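Local coordinates for fatty acid-binding protein 2 (Manduca sexta, PDB 1MDC) that binds fatty acids in a 1:1 molar ratio, holding the hydrophobic ligand inside a beta-barrel in the cytoplasm, at residues D36-S50 with S53-S66. Numbering follows the deposited sequence.
Unlike the reference sequence in segment 53-66: Gly56 (reference Ile), Ala59 (reference Glu), Lys60 (reference Arg). With SO4 (sulfate ion), chain B.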
# COMPACT_ATOMS: atom_id res chain seq x y z
N ASP A 36 -5.39 11.65 -3.89
CA ASP A 36 -3.93 11.62 -3.74
C ASP A 36 -3.17 11.19 -4.98
O ASP A 36 -3.71 10.48 -5.81
CB ASP A 36 -3.71 10.51 -2.68
CG ASP A 36 -2.37 10.38 -1.98
OD1 ASP A 36 -1.66 11.45 -2.06
OD2 ASP A 36 -2.03 9.38 -1.38
N LYS A 37 -1.91 11.62 -5.08
CA LYS A 37 -1.04 11.24 -6.20
C LYS A 37 0.24 10.78 -5.48
O LYS A 37 1.27 11.45 -5.53
CB LYS A 37 -0.73 12.40 -7.15
CG LYS A 37 -1.91 12.80 -8.05
CD LYS A 37 -2.25 11.75 -9.13
CE LYS A 37 -3.42 12.05 -10.09
NZ LYS A 37 -3.79 10.93 -11.01
N PRO A 38 0.16 9.66 -4.78
CA PRO A 38 1.30 9.15 -4.03
C PRO A 38 2.44 8.57 -4.85
O PRO A 38 2.27 8.21 -6.02
CB PRO A 38 0.76 7.96 -3.20
CG PRO A 38 -0.41 7.41 -4.01
CD PRO A 38 -0.90 8.61 -4.85
N THR A 39 3.61 8.49 -4.22
CA THR A 39 4.82 7.92 -4.80
C THR A 39 5.37 6.97 -3.77
O THR A 39 5.12 7.14 -2.56
CB THR A 39 5.95 8.85 -5.23
OG1 THR A 39 6.63 9.32 -4.07
CG2 THR A 39 5.41 9.99 -6.11
N GLN A 40 6.10 5.97 -4.21
CA GLN A 40 6.68 5.05 -3.25
C GLN A 40 8.02 4.48 -3.73
O GLN A 40 8.19 4.19 -4.92
CB GLN A 40 5.70 4.02 -2.74
CG GLN A 40 5.20 3.14 -3.81
CD GLN A 40 4.38 2.10 -3.16
OE1 GLN A 40 4.89 1.10 -2.66
NE2 GLN A 40 3.10 2.36 -3.14
N LYS A 41 8.98 4.34 -2.82
CA LYS A 41 10.31 3.85 -3.14
C LYS A 41 10.71 2.85 -2.08
O LYS A 41 10.56 3.15 -0.91
CB LYS A 41 11.25 5.01 -2.95
CG LYS A 41 12.71 4.69 -3.30
CD LYS A 41 13.68 5.89 -3.30
CE LYS A 41 14.21 6.38 -1.97
NZ LYS A 41 14.81 7.73 -2.10
N MET A 42 11.19 1.68 -2.50
CA MET A 42 11.60 0.61 -1.59
C MET A 42 13.11 0.39 -1.69
O MET A 42 13.62 0.47 -2.79
CB MET A 42 10.91 -0.75 -1.99
CG MET A 42 10.99 -1.65 -0.82
SD MET A 42 9.90 -3.04 -1.08
CE MET A 42 10.74 -4.40 -0.27
N GLU A 43 13.78 0.14 -0.54
CA GLU A 43 15.22 -0.10 -0.44
C GLU A 43 15.48 -1.32 0.43
O GLU A 43 14.70 -1.60 1.32
CB GLU A 43 16.04 1.07 0.06
CG GLU A 43 15.71 2.19 -0.88
CD GLU A 43 16.74 3.19 -1.18
OE1 GLU A 43 16.86 4.07 -0.23
OE2 GLU A 43 17.33 3.19 -2.21
N ALA A 44 16.58 -2.03 0.14
CA ALA A 44 16.98 -3.23 0.89
C ALA A 44 18.14 -2.80 1.77
O ALA A 44 19.01 -2.02 1.35
CB ALA A 44 17.28 -4.44 -0.01
N ASN A 45 18.14 -3.27 3.00
CA ASN A 45 19.16 -2.93 3.96
C ASN A 45 19.71 -4.16 4.64
O ASN A 45 19.99 -4.18 5.83
CB ASN A 45 18.42 -2.12 4.98
CG ASN A 45 18.71 -0.67 4.86
OD1 ASN A 45 19.19 -0.09 5.84
ND2 ASN A 45 18.42 -0.09 3.69
N GLY A 46 19.85 -5.20 3.86
CA GLY A 46 20.37 -6.43 4.40
C GLY A 46 19.28 -7.20 5.11
O GLY A 46 18.52 -7.95 4.50
N ASP A 47 19.24 -6.99 6.40
CA ASP A 47 18.29 -7.61 7.29
C ASP A 47 16.86 -7.04 7.17
O ASP A 47 15.88 -7.74 7.41
CB ASP A 47 18.93 -7.43 8.71
CG ASP A 47 20.16 -8.33 9.04
OD1 ASP A 47 20.89 -8.75 8.00
OD2 ASP A 47 20.46 -8.64 10.20
N SER A 48 16.71 -5.76 6.79
CA SER A 48 15.39 -5.16 6.68
C SER A 48 15.19 -4.38 5.38
O SER A 48 16.10 -4.18 4.59
CB SER A 48 15.28 -4.21 7.91
OG SER A 48 15.95 -2.99 7.64
N TYR A 49 13.98 -3.95 5.14
CA TYR A 49 13.69 -3.18 3.95
C TYR A 49 13.13 -1.86 4.47
O TYR A 49 12.69 -1.80 5.63
CB TYR A 49 12.57 -3.87 3.14
CG TYR A 49 12.97 -5.22 2.55
CD1 TYR A 49 13.58 -5.27 1.31
CD2 TYR A 49 12.75 -6.40 3.29
CE1 TYR A 49 13.93 -6.53 0.77
CE2 TYR A 49 13.11 -7.63 2.77
CZ TYR A 49 13.71 -7.68 1.50
OH TYR A 49 14.05 -8.91 0.98
N SER A 50 13.14 -0.84 3.62
CA SER A 50 12.64 0.49 3.95
C SER A 50 11.71 0.93 2.83
O SER A 50 12.02 0.72 1.67
CB SER A 50 13.72 1.61 3.88
OG SER A 50 14.59 1.48 4.96
N SER A 53 7.29 6.78 1.34
CA SER A 53 6.05 7.18 0.65
C SER A 53 5.81 8.69 0.82
O SER A 53 6.18 9.26 1.84
CB SER A 53 4.84 6.42 1.18
OG SER A 53 4.69 6.75 2.55
N THR A 54 5.16 9.31 -0.20
CA THR A 54 4.81 10.74 -0.17
C THR A 54 3.33 10.78 -0.53
O THR A 54 2.76 9.80 -1.02
CB THR A 54 5.49 11.58 -1.31
OG1 THR A 54 5.16 11.08 -2.63
CG2 THR A 54 7.00 11.52 -1.19
N GLY A 55 2.68 11.92 -0.29
CA GLY A 55 1.27 12.08 -0.62
C GLY A 55 0.41 12.40 0.59
O GLY A 55 0.89 12.99 1.54
N GLY A 56 -0.85 11.99 0.53
CA GLY A 56 -1.83 12.16 1.59
C GLY A 56 -1.22 11.40 2.78
O GLY A 56 -0.75 10.26 2.65
N GLY A 57 -1.27 12.08 3.91
CA GLY A 57 -0.73 11.53 5.14
C GLY A 57 0.75 11.92 5.20
O GLY A 57 1.45 11.50 6.13
N GLY A 58 1.21 12.76 4.24
CA GLY A 58 2.58 13.19 4.25
C GLY A 58 3.66 12.18 3.86
O GLY A 58 3.39 11.04 3.48
N ALA A 59 4.91 12.66 3.97
CA ALA A 59 6.13 11.91 3.68
C ALA A 59 6.68 11.12 4.88
O ALA A 59 6.84 11.65 5.99
CB ALA A 59 7.21 12.79 3.01
N LYS A 60 6.98 9.83 4.65
CA LYS A 60 7.52 8.95 5.69
C LYS A 60 8.35 7.79 5.15
O LYS A 60 8.13 7.34 4.03
CB LYS A 60 6.49 8.38 6.67
CG LYS A 60 5.40 7.54 6.07
CD LYS A 60 4.10 7.89 6.78
CE LYS A 60 3.08 6.77 6.89
NZ LYS A 60 1.83 7.20 7.56
N THR A 61 9.29 7.35 5.99
CA THR A 61 10.16 6.24 5.68
C THR A 61 10.07 5.22 6.81
O THR A 61 10.51 5.52 7.91
CB THR A 61 11.58 6.63 5.41
OG1 THR A 61 11.61 7.50 4.30
CG2 THR A 61 12.36 5.36 5.06
N VAL A 62 9.49 4.04 6.55
CA VAL A 62 9.34 2.99 7.56
C VAL A 62 10.15 1.74 7.20
O VAL A 62 10.25 1.37 6.03
CB VAL A 62 7.87 2.66 7.61
CG1 VAL A 62 7.65 1.64 8.69
CG2 VAL A 62 7.15 3.98 7.93
N SER A 63 10.73 1.07 8.20
CA SER A 63 11.53 -0.14 7.97
C SER A 63 10.80 -1.34 8.50
O SER A 63 10.01 -1.24 9.46
CB SER A 63 12.91 -0.17 8.73
OG SER A 63 13.61 0.97 8.34
N PHE A 64 11.08 -2.48 7.88
CA PHE A 64 10.43 -3.70 8.32
C PHE A 64 11.22 -4.89 7.85
O PHE A 64 12.10 -4.73 7.01
CB PHE A 64 8.96 -3.89 7.69
CG PHE A 64 8.92 -3.72 6.20
CD1 PHE A 64 9.12 -4.80 5.37
CD2 PHE A 64 8.67 -2.46 5.64
CE1 PHE A 64 9.09 -4.65 3.96
CE2 PHE A 64 8.66 -2.28 4.27
CZ PHE A 64 8.88 -3.40 3.43
N LYS A 65 10.87 -6.04 8.43
CA LYS A 65 11.44 -7.36 8.15
C LYS A 65 10.33 -8.20 7.55
O LYS A 65 9.21 -8.14 8.02
CB LYS A 65 12.03 -8.22 9.27
CG LYS A 65 13.01 -7.39 10.06
CD LYS A 65 13.85 -8.13 11.09
CE LYS A 65 14.73 -7.15 11.87
NZ LYS A 65 16.13 -7.12 11.45
N SER A 66 10.65 -8.98 6.52
CA SER A 66 9.67 -9.84 5.89
C SER A 66 9.12 -10.89 6.87
O SER A 66 9.88 -11.55 7.55
CB SER A 66 10.27 -10.48 4.64
OG SER A 66 9.33 -11.30 3.98
S SO4 B . 2.25 -0.22 0.78
O1 SO4 B . 3.43 -1.05 1.00
O2 SO4 B . 2.33 0.42 -0.52
O3 SO4 B . 1.02 -1.03 0.77
O4 SO4 B . 2.18 0.83 1.84
O HOH W 1 3.16 12.43 -3.80
O HOH W 2 13.44 -9.50 5.98
O HOH W 3 15.86 -0.68 6.36
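Backbone bonds join Tyr49 and Phe64, an antiparallel hydrogen-bonded pair: Tyr49 N gives a nearly straight bond to Phe64 O (2.8 Å, 171°), and Phe64 N returns one to Tyr49 O. Next along, Ser50 and Ser63 form a non-hydrogen-bonded pair, and Ser63 CA leans on Tyr49 O as a CA-H...O contact. At the other end Thr54 N bonds to Thr39 O, and Gln40 and Ser53 form a non-hydrogen-bonded pair.

The apolar packing centres on the Phe64 ring. With chi1 at 50°, its CG sits between the backbone N and the carbonyl carbon, which brings the ring toward Tyr49, whose CB lies over one face as a CH-pi contact, 4.0 Å from the centroid. The two rings run nearly parallel (25°) but are slid apart and barely overlap. Met42 CE reaches Phe64 CZ at 4.3 Å, while Val86 of strand 78-87 touches all three side chains and Tyr84 stacks on Phe64.

These strands, 39-45, 48-54 and 60-64, are successive members of the up-and-down antiparallel barrel of the fatty-acid-binding proteins. The Gln40 side chain reaches into its interior, where NE2 hydrogen-bonds palmitate and, weakly, a sulfate oxygen, and OE1 takes a bond from Lys106.

Side-chain polar bonds gather where 36-39 meets 54-56. Thr39 OG1 and Thr54 OG1 share a hydrogen bond of 2.7 Å, and a water links Thr54 OG1 to Lys37 O. Asp36 OD1 accepts a hydrogen bond from Gly56 N, the second residue of the type II turn Gly55-Gly58, at 2.8 Å and from above the carboxylate plane; a CB on Gly55 would clash with this oxygen. Replacing Asp36 with an alanine would probably leave Gly56 N without this acceptor and the start of the turn less firmly held. At the far end a water bridges Ser48 OG and Ser50 OG and reaches across, weakly, to Ser63 OG.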